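PDB 3RH9: succinate-semialdehyde dehydrogenase (NAD(P)(+)) from Marinobacter aquaeolei, which probably oxidises succinate semialdehyde to succinate with NAD+ or NADP+ as coenzyme, as a member of the aldehyde dehydrogenase family. Local coordinates for residues 43-54 with 210-221; 93-103 with 322-333. All blocks are in the same frame, centred on the assembly; numbering follows the deposited sequence.

Contact 1: residues 43-54 with 210-221; sequences VPSMPEEDVVAA and VMGKASVIGKVL
The flat groups that meet here are peptides rather than rings: Met211 offers its carbonyl to the amide of Met46, with Met46 N 3.0 Å from Met211 O and the donor tilted only 16° from the carbonyl plane. Around the same oxygen gather CB and CG of Met46, a selenomethionine like Met211, so the acceptor is hemmed in by its partner's own side chain. Val43 crosses the Met211 side chain at about a right angle, its CG1 lying 3.7 Å from Met211 SE. One water bridges the two loops. It donates to Met46 O, accepts from Lys213 N (2.8 Å from the water oxygen) and also meets Ser45 OG, tying the loop before helix 48-61 to the N-cap residue of helix 214-223. Beyond the loops the contact becomes mainly apolar. Val51 divides its two methyls: CG1, anti to the backbone N (chi1 -174°), meets Val220 CB at 3.7 Å, while CG2 turns to Ile217 CG1 at 3.6 Å. Val52 CG2 adds to the Val220 side, and Val216 CG1 covers the first turn at Glu48. Ala54 CB rests 3.8 Å from Val210 CG1, and both side chains touch Val179 of strand 178-181. Asp50 turns elsewhere, to Ser23. The two helix segments approach to 9.1 Å with their directions 38° apart. Helix 214-223 belongs to the crossover from edge strand 207-209 to strand 229-233, so helix 48-61 and the end of strand 39-44 close over one border of the Rossmann-like coenzyme-binding domain characteristic of aldehyde dehydrogenases.

Contact 2: residues 93-103 with 322-333; sequences RILCMEHGKPW and GMNDGIDIGPLI
Two successive bends in the selenomethionine Met323, at chi2 (-58°) and chi3 (-72°), fold its end back over Trp103 in a Met-aromatic contact. CE lies 3.8 Å from the centroid of the Trp103 six-membered ring and 28° off its normal, making a CH-pi contact over the face, with SE above the same ring. Arg93 CG shares that face near the rim, and Met97 and Cys96 close round the Met323 chain, Cys96 SG standing 3.7 Å from Met323 SE. The indole nitrogen is held separately, by Glu89 O. By analogy with the family fold, this is probably where the coenzyme-binding domain, with helices 88-99 and 103-123, meets the catalytic domain, with loop 322-333. The backbones are joined by Trp103 N, which donates almost straight to Gly322 O at 3.0 Å but approaches from above the carbonyl plane. Pro102, just before the helix, lays its ring against the loop, CB 3.7 Å from Ile327 O. Past the helix end, Lys101 N donates to His99 ND1, which restrains the rotation of the imidazole, while Ile333 CD1 packs near His99 O. Two waters finish the seam. One links Gly100 O to Gly322 N; the other donates to both His99 O and, at 2.8 Å from its oxygen, Pro331 O.

Both contacts are largely buried and place N-terminal helices against parts much later in the chain, but they join different things. Contact 1 stays with the coenzyme-binding sheet; between its two helices it is mostly branched aliphatic, with selenomethionines and the polar links in the loops before them. Contact 2 sets a helix end against an irregular loop, probably of the catalytic domain, and relies on a methionine (selenomethionine here) laid over an indole face, on prolines and on bridging waters. The centres of contact 1 and contact 2 are 29 Å apart, and the two do not touch. Helix 188-197 connects them indirectly: Leu188 is touched by Val43 of segment 43-54 and by Ile94 of segment 93-103.

Contact 1: residues 43-54 with 210-221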
loop_
_atom_site.group_PDB
_atom_site.type_symbol
_atom_site.label_atom_id
_atom_site.label_comp_id
_atom_site.label_asym_id
_atom_site.label_seq_id
_atom_site.Cartn_x
_atom_site.Cartn_y
_atom_site.Cartn_z
ATOM N N VAL A 43 -21.277 -26.685 -8.543
ATOM C CA VAL A 43 -19.905 -26.670 -8.064
ATOM C C VAL A 43 -19.802 -26.962 -6.568
ATOM O O VAL A 43 -20.610 -26.487 -5.776
ATOM C CB VAL A 43 -19.258 -25.296 -8.338
ATOM C CG1 VAL A 43 -17.761 -25.359 -8.114
ATOM C CG2 VAL A 43 -19.558 -24.854 -9.751
ATOM N N PRO A 44 -18.792 -27.747 -6.183
ATOM C CA PRO A 44 -18.484 -28.080 -4.788
ATOM C C PRO A 44 -18.259 -26.858 -3.907
ATOM O O PRO A 44 -17.498 -25.952 -4.261
ATOM C CB PRO A 44 -17.181 -28.865 -4.895
ATOM C CG PRO A 44 -17.223 -29.468 -6.270
ATOM C CD PRO A 44 -17.940 -28.478 -7.135
ATOM N N SER A 45 -18.916 -26.860 -2.753
ATOM C CA SER A 45 -18.814 -25.788 -1.788
ATOM C C SER A 45 -17.749 -26.158 -0.755
ATOM O O SER A 45 -18.039 -26.739 0.299
ATOM C CB SER A 45 -20.179 -25.569 -1.130
ATOM O OG SER A 45 -20.233 -24.343 -0.428
HETATM N N MSE A 46 -16.505 -25.826 -1.074
HETATM C CA MSE A 46 -15.355 -26.271 -0.282
HETATM C C MSE A 46 -15.310 -25.679 1.117
HETATM O O MSE A 46 -15.621 -24.508 1.321
HETATM C CB MSE A 46 -14.049 -26.008 -1.039
HETATM C CG MSE A 46 -14.044 -26.658 -2.416
HETATM SE SE MSE A 46 -12.666 -26.030 -3.673
HETATM C CE MSE A 46 -13.870 -25.786 -5.198
ATOM N N PRO A 47 -14.926 -26.511 2.083
ATOM C CA PRO A 47 -14.867 -26.196 3.514
ATOM C C PRO A 47 -13.592 -25.459 3.892
ATOM O O PRO A 47 -12.694 -25.273 3.079
ATOM C CB PRO A 47 -14.840 -27.575 4.183
ATOM C CG PRO A 47 -14.960 -28.585 3.057
ATOM C CD PRO A 47 -14.549 -27.904 1.809
ATOM N N GLU A 48 -13.524 -25.049 5.148
ATOM C CA GLU A 48 -12.312 -24.475 5.721
ATOM C C GLU A 48 -11.057 -25.298 5.373
ATOM O O GLU A 48 -10.195 -24.819 4.644
ATOM C CB GLU A 48 -12.504 -24.300 7.234
ATOM C CG GLU A 48 -11.267 -24.393 8.085
ATOM C CD GLU A 48 -11.430 -23.633 9.406
ATOM O OE1 GLU A 48 -12.589 -23.369 9.821
ATOM O OE2 GLU A 48 -10.397 -23.281 10.031
ATOM N N GLU A 49 -10.971 -26.534 5.858
ATOM C CA GLU A 49 -9.789 -27.387 5.643
ATOM C C GLU A 49 -9.236 -27.432 4.209
ATOM O O GLU A 49 -8.023 -27.539 4.018
ATOM C CB GLU A 49 -10.031 -28.810 6.165
ATOM C CG GLU A 49 -11.479 -29.248 6.158
ATOM C CD GLU A 49 -12.299 -28.597 7.282
ATOM O OE1 GLU A 49 -11.695 -28.211 8.322
ATOM O OE2 GLU A 49 -13.544 -28.471 7.125
ATOM N N ASP A 50 -10.112 -27.363 3.209
ATOM C CA ASP A 50 -9.665 -27.281 1.820
ATOM C C ASP A 50 -8.904 -25.986 1.560
ATOM O O ASP A 50 -7.890 -25.978 0.835
ATOM C CB ASP A 50 -10.848 -27.336 0.851
ATOM C CG ASP A 50 -11.280 -28.751 0.520
ATOM O OD1 ASP A 50 -10.762 -29.701 1.140
ATOM O OD2 ASP A 50 -12.148 -28.904 -0.368
ATOM N N VAL A 51 -9.413 -24.887 2.117
ATOM C CA VAL A 51 -8.778 -23.589 1.926
ATOM C C VAL A 51 -7.432 -23.551 2.664
ATOM O O VAL A 51 -6.473 -22.975 2.169
ATOM C CB VAL A 51 -9.695 -22.422 2.361
ATOM C CG1 VAL A 51 -9.067 -21.118 2.012
ATOM C CG2 VAL A 51 -11.026 -22.516 1.670
ATOM N N VAL A 52 -7.359 -24.189 3.833
ATOM C CA VAL A 52 -6.107 -24.307 4.568
ATOM C C VAL A 52 -5.096 -25.199 3.832
ATOM O O VAL A 52 -3.887 -24.932 3.843
ATOM C CB VAL A 52 -6.335 -24.839 5.993
ATOM C CG1 VAL A 52 -5.014 -25.013 6.713
ATOM C CG2 VAL A 52 -7.239 -23.900 6.772
ATOM N N ALA A 53 -5.590 -26.253 3.188
ATOM C CA ALA A 53 -4.738 -27.103 2.354
ATOM C C ALA A 53 -4.156 -26.300 1.199
ATOM O O ALA A 53 -2.960 -26.385 0.908
ATOM C CB ALA A 53 -5.519 -28.297 1.817
ATOM N N ALA A 54 -5.019 -25.537 0.533
ATOM C CA ALA A 54 -4.592 -24.644 -0.540
ATOM C C ALA A 54 -3.368 -23.842 -0.121
ATOM O O ALA A 54 -2.394 -23.741 -0.875
ATOM C CB ALA A 54 -5.720 -23.703 -0.930
ATOM N N VAL A 210 -9.878 -22.347 -4.928
ATOM C CA VAL A 210 -10.868 -22.644 -3.912
ATOM C C VAL A 210 -12.188 -21.968 -4.287
ATOM O O VAL A 210 -12.187 -20.899 -4.887
ATOM C CB VAL A 210 -10.398 -22.168 -2.555
ATOM C CG1 VAL A 210 -9.213 -23.004 -2.102
ATOM C CG2 VAL A 210 -10.009 -20.719 -2.636
HETATM N N MSE A 211 -13.306 -22.622 -3.976
HETATM C CA MSE A 211 -14.618 -22.089 -4.304
HETATM C C MSE A 211 -15.614 -22.455 -3.253
HETATM O O MSE A 211 -15.457 -23.451 -2.562
HETATM C CB MSE A 211 -15.107 -22.647 -5.613
HETATM C CG MSE A 211 -13.975 -22.962 -6.527
HETATM SE SE MSE A 211 -14.561 -23.511 -8.272
HETATM C CE MSE A 211 -14.043 -21.903 -9.223
ATOM N N GLY A 212 -16.651 -21.636 -3.147
ATOM C CA GLY A 212 -17.724 -21.880 -2.209
ATOM C C GLY A 212 -18.117 -20.618 -1.482
ATOM O O GLY A 212 -18.042 -19.517 -2.024
ATOM N N LYS A 213 -18.528 -20.787 -0.235
ATOM C CA LYS A 213 -19.124 -19.714 0.550
ATOM C C LYS A 213 -18.080 -18.651 0.871
ATOM O O LYS A 213 -16.996 -18.968 1.349
ATOM C CB LYS A 213 -19.730 -20.305 1.829
ATOM C CG LYS A 213 -20.691 -19.398 2.550
ATOM C CD LYS A 213 -21.412 -20.131 3.690
ATOM C CE LYS A 213 -22.198 -19.163 4.590
ATOM N NZ LYS A 213 -23.315 -18.453 3.867
ATOM N N ALA A 214 -18.404 -17.393 0.602
ATOM C CA ALA A 214 -17.471 -16.285 0.811
ATOM C C ALA A 214 -16.944 -16.173 2.248
ATOM O O ALA A 214 -15.734 -16.101 2.474
ATOM C CB ALA A 214 -18.104 -14.998 0.379
ATOM N N SER A 215 -17.851 -16.152 3.218
ATOM C CA SER A 215 -17.462 -16.244 4.633
ATOM C C SER A 215 -16.337 -17.237 4.874
ATOM O O SER A 215 -15.318 -16.881 5.453
ATOM C CB SER A 215 -18.645 -16.670 5.512
ATOM O OG SER A 215 -19.491 -15.576 5.793
ATOM N N VAL A 216 -16.547 -18.484 4.451
ATOM C CA VAL A 216 -15.618 -19.573 4.743
ATOM C C VAL A 216 -14.246 -19.314 4.159
ATOM O O VAL A 216 -13.263 -19.230 4.896
ATOM C CB VAL A 216 -16.129 -20.952 4.226
ATOM C CG1 VAL A 216 -15.020 -22.000 4.301
ATOM C CG2 VAL A 216 -17.369 -21.416 5.009
ATOM N N ILE A 217 -14.189 -19.181 2.835
ATOM C CA ILE A 217 -12.929 -18.941 2.153
ATOM C C ILE A 217 -12.262 -17.681 2.690
ATOM O O ILE A 217 -11.088 -17.707 3.084
ATOM C CB ILE A 217 -13.101 -18.827 0.626
ATOM C CG1 ILE A 217 -13.187 -20.213 0.004
ATOM C CG2 ILE A 217 -11.901 -18.162 0.014
ATOM C CD1 ILE A 217 -14.513 -20.886 0.155
ATOM N N GLY A 218 -13.024 -16.588 2.711
ATOM C CA GLY A 218 -12.493 -15.293 3.090
ATOM C C GLY A 218 -11.845 -15.311 4.457
ATOM O O GLY A 218 -10.836 -14.645 4.678
ATOM N N LYS A 219 -12.413 -16.089 5.369
ATOM C CA LYS A 219 -11.959 -16.074 6.742
ATOM C C LYS A 219 -10.580 -16.713 6.909
ATOM O O LYS A 219 -9.767 -16.235 7.692
ATOM C CB LYS A 219 -12.986 -16.746 7.649
ATOM C CG LYS A 219 -12.526 -16.908 9.089
ATOM C CD LYS A 219 -13.697 -17.192 10.014
ATOM C CE LYS A 219 -13.227 -17.615 11.401
ATOM N NZ LYS A 219 -12.475 -18.900 11.364
ATOM N N VAL A 220 -10.318 -17.797 6.185
ATOM C CA VAL A 220 -9.021 -18.464 6.241
ATOM C C VAL A 220 -7.910 -17.569 5.693
ATOM O O VAL A 220 -6.864 -17.388 6.330
ATOM C CB VAL A 220 -9.059 -19.796 5.470
ATOM C CG1 VAL A 220 -7.674 -20.436 5.387
ATOM C CG2 VAL A 220 -10.060 -20.731 6.117
ATOM N N LEU A 221 -8.166 -16.994 4.517
ATOM C CA LEU A 221 -7.248 -16.061 3.842
ATOM C C LEU A 221 -6.879 -14.804 4.671
ATOM O O LEU A 221 -5.747 -14.325 4.601
ATOM C CB LEU A 221 -7.813 -15.681 2.457
ATOM C CG LEU A 221 -7.380 -16.528 1.246
ATOM C CD1 LEU A 221 -6.900 -17.898 1.655
ATOM C CD2 LEU A 221 -8.450 -16.637 0.164
HETATM O O HOH W 1 -18.182 -23.198 1.120
#

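Contact 2: residues 93-103 with 322-333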
loop_
_atom_site.group_PDB
_atom_site.type_symbol
_atom_site.label_atom_id
_atom_site.label_comp_id
_atom_site.label_asym_id
_atom_site.label_seq_id
_atom_site.Cartn_x
_atom_site.Cartn_y
_atom_site.Cartn_z
ATOM N N ARG A 93 -16.705 -19.271 -24.481
ATOM C CA ARG A 93 -18.028 -19.902 -24.447
ATOM C C ARG A 93 -18.530 -19.995 -23.025
ATOM O O ARG A 93 -19.609 -19.494 -22.700
ATOM C CB ARG A 93 -18.008 -21.296 -25.069
ATOM C CG ARG A 93 -19.387 -21.791 -25.461
ATOM C CD ARG A 93 -19.351 -23.178 -26.087
ATOM N NE ARG A 93 -18.820 -24.185 -25.164
ATOM C CZ ARG A 93 -19.550 -25.107 -24.543
ATOM N NH1 ARG A 93 -20.857 -25.169 -24.753
ATOM N NH2 ARG A 93 -18.970 -25.974 -23.721
ATOM N N ILE A 94 -17.737 -20.641 -22.183
ATOM C CA ILE A 94 -18.058 -20.776 -20.769
ATOM C C ILE A 94 -18.254 -19.413 -20.093
ATOM O O ILE A 94 -19.092 -19.257 -19.205
ATOM C CB ILE A 94 -16.960 -21.576 -20.040
ATOM C CG1 ILE A 94 -16.865 -22.982 -20.637
ATOM C CG2 ILE A 94 -17.243 -21.652 -18.560
ATOM C CD1 ILE A 94 -15.505 -23.622 -20.499
ATOM N N LEU A 95 -17.483 -18.422 -20.516
ATOM C CA LEU A 95 -17.600 -17.109 -19.930
ATOM C C LEU A 95 -18.982 -16.562 -20.272
ATOM O O LEU A 95 -19.741 -16.113 -19.404
ATOM C CB LEU A 95 -16.517 -16.196 -20.486
ATOM C CG LEU A 95 -16.175 -14.987 -19.621
ATOM C CD1 LEU A 95 -14.751 -14.534 -19.869
ATOM C CD2 LEU A 95 -17.158 -13.848 -19.855
ATOM N N CYS A 96 -19.301 -16.625 -21.555
ATOM C CA CYS A 96 -20.559 -16.125 -22.064
ATOM C C CYS A 96 -21.747 -16.685 -21.289
ATOM O O CYS A 96 -22.663 -15.949 -20.891
ATOM C CB CYS A 96 -20.695 -16.505 -23.532
ATOM S SG CYS A 96 -22.260 -16.029 -24.242
HETATM N N MSE A 97 -21.738 -17.995 -21.078
HETATM C CA MSE A 97 -22.913 -18.639 -20.528
HETATM C C MSE A 97 -23.143 -18.331 -19.063
HETATM O O MSE A 97 -24.291 -18.274 -18.625
HETATM C CB MSE A 97 -22.874 -20.139 -20.763
HETATM C CG MSE A 97 -23.277 -20.505 -22.178
HETATM SE SE MSE A 97 -22.725 -22.307 -22.675
HETATM C CE MSE A 97 -23.497 -22.369 -24.488
ATOM N N GLU A 98 -22.070 -18.125 -18.306
ATOM C CA GLU A 98 -22.224 -17.901 -16.870
ATOM C C GLU A 98 -22.350 -16.417 -16.505
ATOM O O GLU A 98 -22.984 -16.068 -15.516
ATOM C CB GLU A 98 -21.097 -18.576 -16.079
ATOM C CG GLU A 98 -19.741 -17.966 -16.298
ATOM C CD GLU A 98 -18.653 -18.670 -15.496
ATOM O OE1 GLU A 98 -18.993 -19.538 -14.654
ATOM O OE2 GLU A 98 -17.460 -18.357 -15.706
ATOM N N HIS A 99 -21.753 -15.562 -17.321
ATOM C CA HIS A 99 -21.811 -14.114 -17.125
ATOM C C HIS A 99 -22.979 -13.464 -17.861
ATOM O O HIS A 99 -23.704 -12.673 -17.286
ATOM C CB HIS A 99 -20.503 -13.481 -17.590
ATOM C CG HIS A 99 -20.452 -11.993 -17.440
ATOM N ND1 HIS A 99 -20.753 -11.132 -18.473
ATOM C CD2 HIS A 99 -20.100 -11.213 -16.390
ATOM C CE1 HIS A 99 -20.602 -9.887 -18.062
ATOM N NE2 HIS A 99 -20.203 -9.907 -16.802
ATOM N N GLY A 100 -23.157 -13.801 -19.134
ATOM C CA GLY A 100 -24.227 -13.234 -19.927
ATOM C C GLY A 100 -23.656 -12.461 -21.098
ATOM O O GLY A 100 -24.276 -12.342 -22.149
ATOM N N LYS A 101 -22.463 -11.926 -20.899
ATOM C CA LYS A 101 -21.706 -11.247 -21.943
ATOM C C LYS A 101 -21.739 -12.028 -23.271
ATOM O O LYS A 101 -21.682 -13.256 -23.281
ATOM C CB LYS A 101 -20.264 -11.112 -21.452
ATOM C CG LYS A 101 -19.457 -10.002 -22.075
ATOM C CD LYS A 101 -18.030 -10.023 -21.512
ATOM C CE LYS A 101 -18.056 -10.181 -19.991
ATOM N NZ LYS A 101 -16.812 -9.726 -19.316
ATOM N N PRO A 102 -21.817 -11.321 -24.403
ATOM C CA PRO A 102 -21.846 -11.987 -25.712
ATOM C C PRO A 102 -20.548 -12.726 -26.033
ATOM O O PRO A 102 -19.465 -12.255 -25.669
ATOM C CB PRO A 102 -22.043 -10.829 -26.694
ATOM C CG PRO A 102 -22.620 -9.734 -25.880
ATOM C CD PRO A 102 -21.995 -9.870 -24.523
ATOM N N TRP A 103 -20.668 -13.861 -26.722
ATOM C CA TRP A 103 -19.540 -14.750 -27.003
ATOM C C TRP A 103 -18.308 -14.028 -27.536
ATOM O O TRP A 103 -17.215 -14.191 -27.012
ATOM C CB TRP A 103 -19.963 -15.796 -28.008
ATOM C CG TRP A 103 -19.117 -17.010 -27.977
ATOM C CD1 TRP A 103 -17.930 -17.168 -27.327
ATOM C CD2 TRP A 103 -19.380 -18.248 -28.647
ATOM N NE1 TRP A 103 -17.446 -18.436 -27.536
ATOM C CE2 TRP A 103 -18.317 -19.118 -28.344
ATOM C CE3 TRP A 103 -20.422 -18.708 -29.465
ATOM C CZ2 TRP A 103 -18.257 -20.419 -28.835
ATOM C CZ3 TRP A 103 -20.360 -19.994 -29.949
ATOM C CH2 TRP A 103 -19.286 -20.835 -29.636
ATOM N N GLY A 322 -26.433 -14.025 -25.411
ATOM C CA GLY A 322 -25.151 -13.673 -25.991
ATOM C C GLY A 322 -24.507 -14.772 -26.825
ATOM O O GLY A 322 -23.506 -14.536 -27.507
HETATM N N MSE A 323 -25.074 -15.973 -26.771
HETATM C CA MSE A 323 -24.573 -17.069 -27.583
HETATM C C MSE A 323 -24.938 -16.866 -29.043
HETATM O O MSE A 323 -24.288 -17.401 -29.934
HETATM C CB MSE A 323 -25.094 -18.418 -27.080
HETATM C CG MSE A 323 -24.337 -18.963 -25.872
HETATM SE SE MSE A 323 -22.396 -19.215 -26.184
HETATM C CE MSE A 323 -22.476 -20.769 -27.380
ATOM N N ASN A 324 -25.969 -16.069 -29.287
ATOM C CA ASN A 324 -26.416 -15.821 -30.645
ATOM C C ASN A 324 -25.704 -14.649 -31.316
ATOM O O ASN A 324 -25.455 -13.610 -30.698
ATOM C CB ASN A 324 -27.924 -15.606 -30.664
ATOM C CG ASN A 324 -28.666 -16.692 -29.926
ATOM O OD1 ASN A 324 -28.308 -17.870 -30.003
ATOM N ND2 ASN A 324 -29.707 -16.305 -29.192
ATOM N N ASP A 325 -25.386 -14.819 -32.593
ATOM C CA ASP A 325 -24.724 -13.770 -33.354
ATOM C C ASP A 325 -25.580 -12.512 -33.355
ATOM O O ASP A 325 -26.798 -12.585 -33.212
ATOM C CB ASP A 325 -24.453 -14.244 -34.792
ATOM C CG ASP A 325 -23.670 -13.218 -35.621
ATOM O OD1 ASP A 325 -23.139 -12.248 -35.032
ATOM O OD2 ASP A 325 -23.581 -13.383 -36.865
ATOM N N GLY A 326 -24.934 -11.360 -33.487
ATOM C CA GLY A 326 -25.640 -10.110 -33.693
ATOM C C GLY A 326 -26.155 -9.458 -32.428
ATOM O O GLY A 326 -26.758 -8.376 -32.471
ATOM N N ILE A 327 -25.928 -10.110 -31.295
ATOM C CA ILE A 327 -26.306 -9.533 -30.014
ATOM C C ILE A 327 -25.213 -8.616 -29.465
ATOM O O ILE A 327 -24.099 -9.064 -29.190
ATOM C CB ILE A 327 -26.628 -10.622 -28.991
ATOM C CG1 ILE A 327 -27.986 -11.244 -29.315
ATOM C CG2 ILE A 327 -26.639 -10.040 -27.601
ATOM C CD1 ILE A 327 -29.099 -10.228 -29.455
ATOM N N ASP A 328 -25.540 -7.337 -29.307
ATOM C CA ASP A 328 -24.590 -6.357 -28.783
ATOM C C ASP A 328 -24.445 -6.389 -27.275
ATOM O O ASP A 328 -23.382 -6.100 -26.749
ATOM C CB ASP A 328 -24.981 -4.947 -29.210
ATOM C CG ASP A 328 -25.108 -4.820 -30.702
ATOM O OD1 ASP A 328 -24.245 -5.372 -31.421
ATOM O OD2 ASP A 328 -26.079 -4.185 -31.156
ATOM N N ILE A 329 -25.518 -6.719 -26.575
ATOM C CA ILE A 329 -25.461 -6.803 -25.125
ATOM C C ILE A 329 -26.364 -7.909 -24.607
ATOM O O ILE A 329 -27.459 -8.121 -25.129
ATOM C CB ILE A 329 -25.827 -5.453 -24.443
ATOM C CG1 ILE A 329 -26.828 -5.693 -23.317
ATOM C CG2 ILE A 329 -26.422 -4.453 -25.435
ATOM C CD1 ILE A 329 -27.441 -4.429 -22.773
ATOM N N GLY A 330 -25.889 -8.622 -23.587
ATOM C CA GLY A 330 -26.617 -9.749 -23.026
ATOM C C GLY A 330 -27.300 -9.396 -21.719
ATOM O O GLY A 330 -27.399 -8.232 -21.379
ATOM N N PRO A 331 -27.755 -10.394 -20.963
ATOM C CA PRO A 331 -28.500 -10.022 -19.762
ATOM C C PRO A 331 -27.552 -9.448 -18.719
ATOM O O PRO A 331 -26.332 -9.500 -18.918
ATOM C CB PRO A 331 -29.055 -11.356 -19.259
ATOM C CG PRO A 331 -28.562 -12.412 -20.218
ATOM C CD PRO A 331 -27.434 -11.825 -20.990
ATOM N N LEU A 332 -28.107 -8.888 -17.644
ATOM C CA LEU A 332 -27.336 -8.519 -16.454
ATOM C C LEU A 332 -27.153 -9.774 -15.610
ATOM O O LEU A 332 -27.829 -10.760 -15.833
ATOM C CB LEU A 332 -28.072 -7.463 -15.630
ATOM C CG LEU A 332 -28.523 -6.174 -16.296
ATOM C CD1 LEU A 332 -29.229 -5.316 -15.274
ATOM C CD2 LEU A 332 -27.332 -5.440 -16.875
ATOM N N ILE A 333 -26.263 -9.731 -14.631
ATOM C CA ILE A 333 -25.823 -10.940 -13.947
ATOM C C ILE A 333 -26.883 -11.574 -13.043
ATOM O O ILE A 333 -26.948 -12.795 -12.919
ATOM C CB ILE A 333 -24.543 -10.662 -13.117
ATOM C CG1 ILE A 333 -23.867 -11.964 -12.686
ATOM C CG2 ILE A 333 -24.860 -9.761 -11.915
ATOM C CD1 ILE A 333 -23.072 -12.647 -13.797
HETATM O O HOH W 2 -24.455 -10.235 -16.969
HETATM O O HOH W 3 -26.197 -14.294 -22.692
#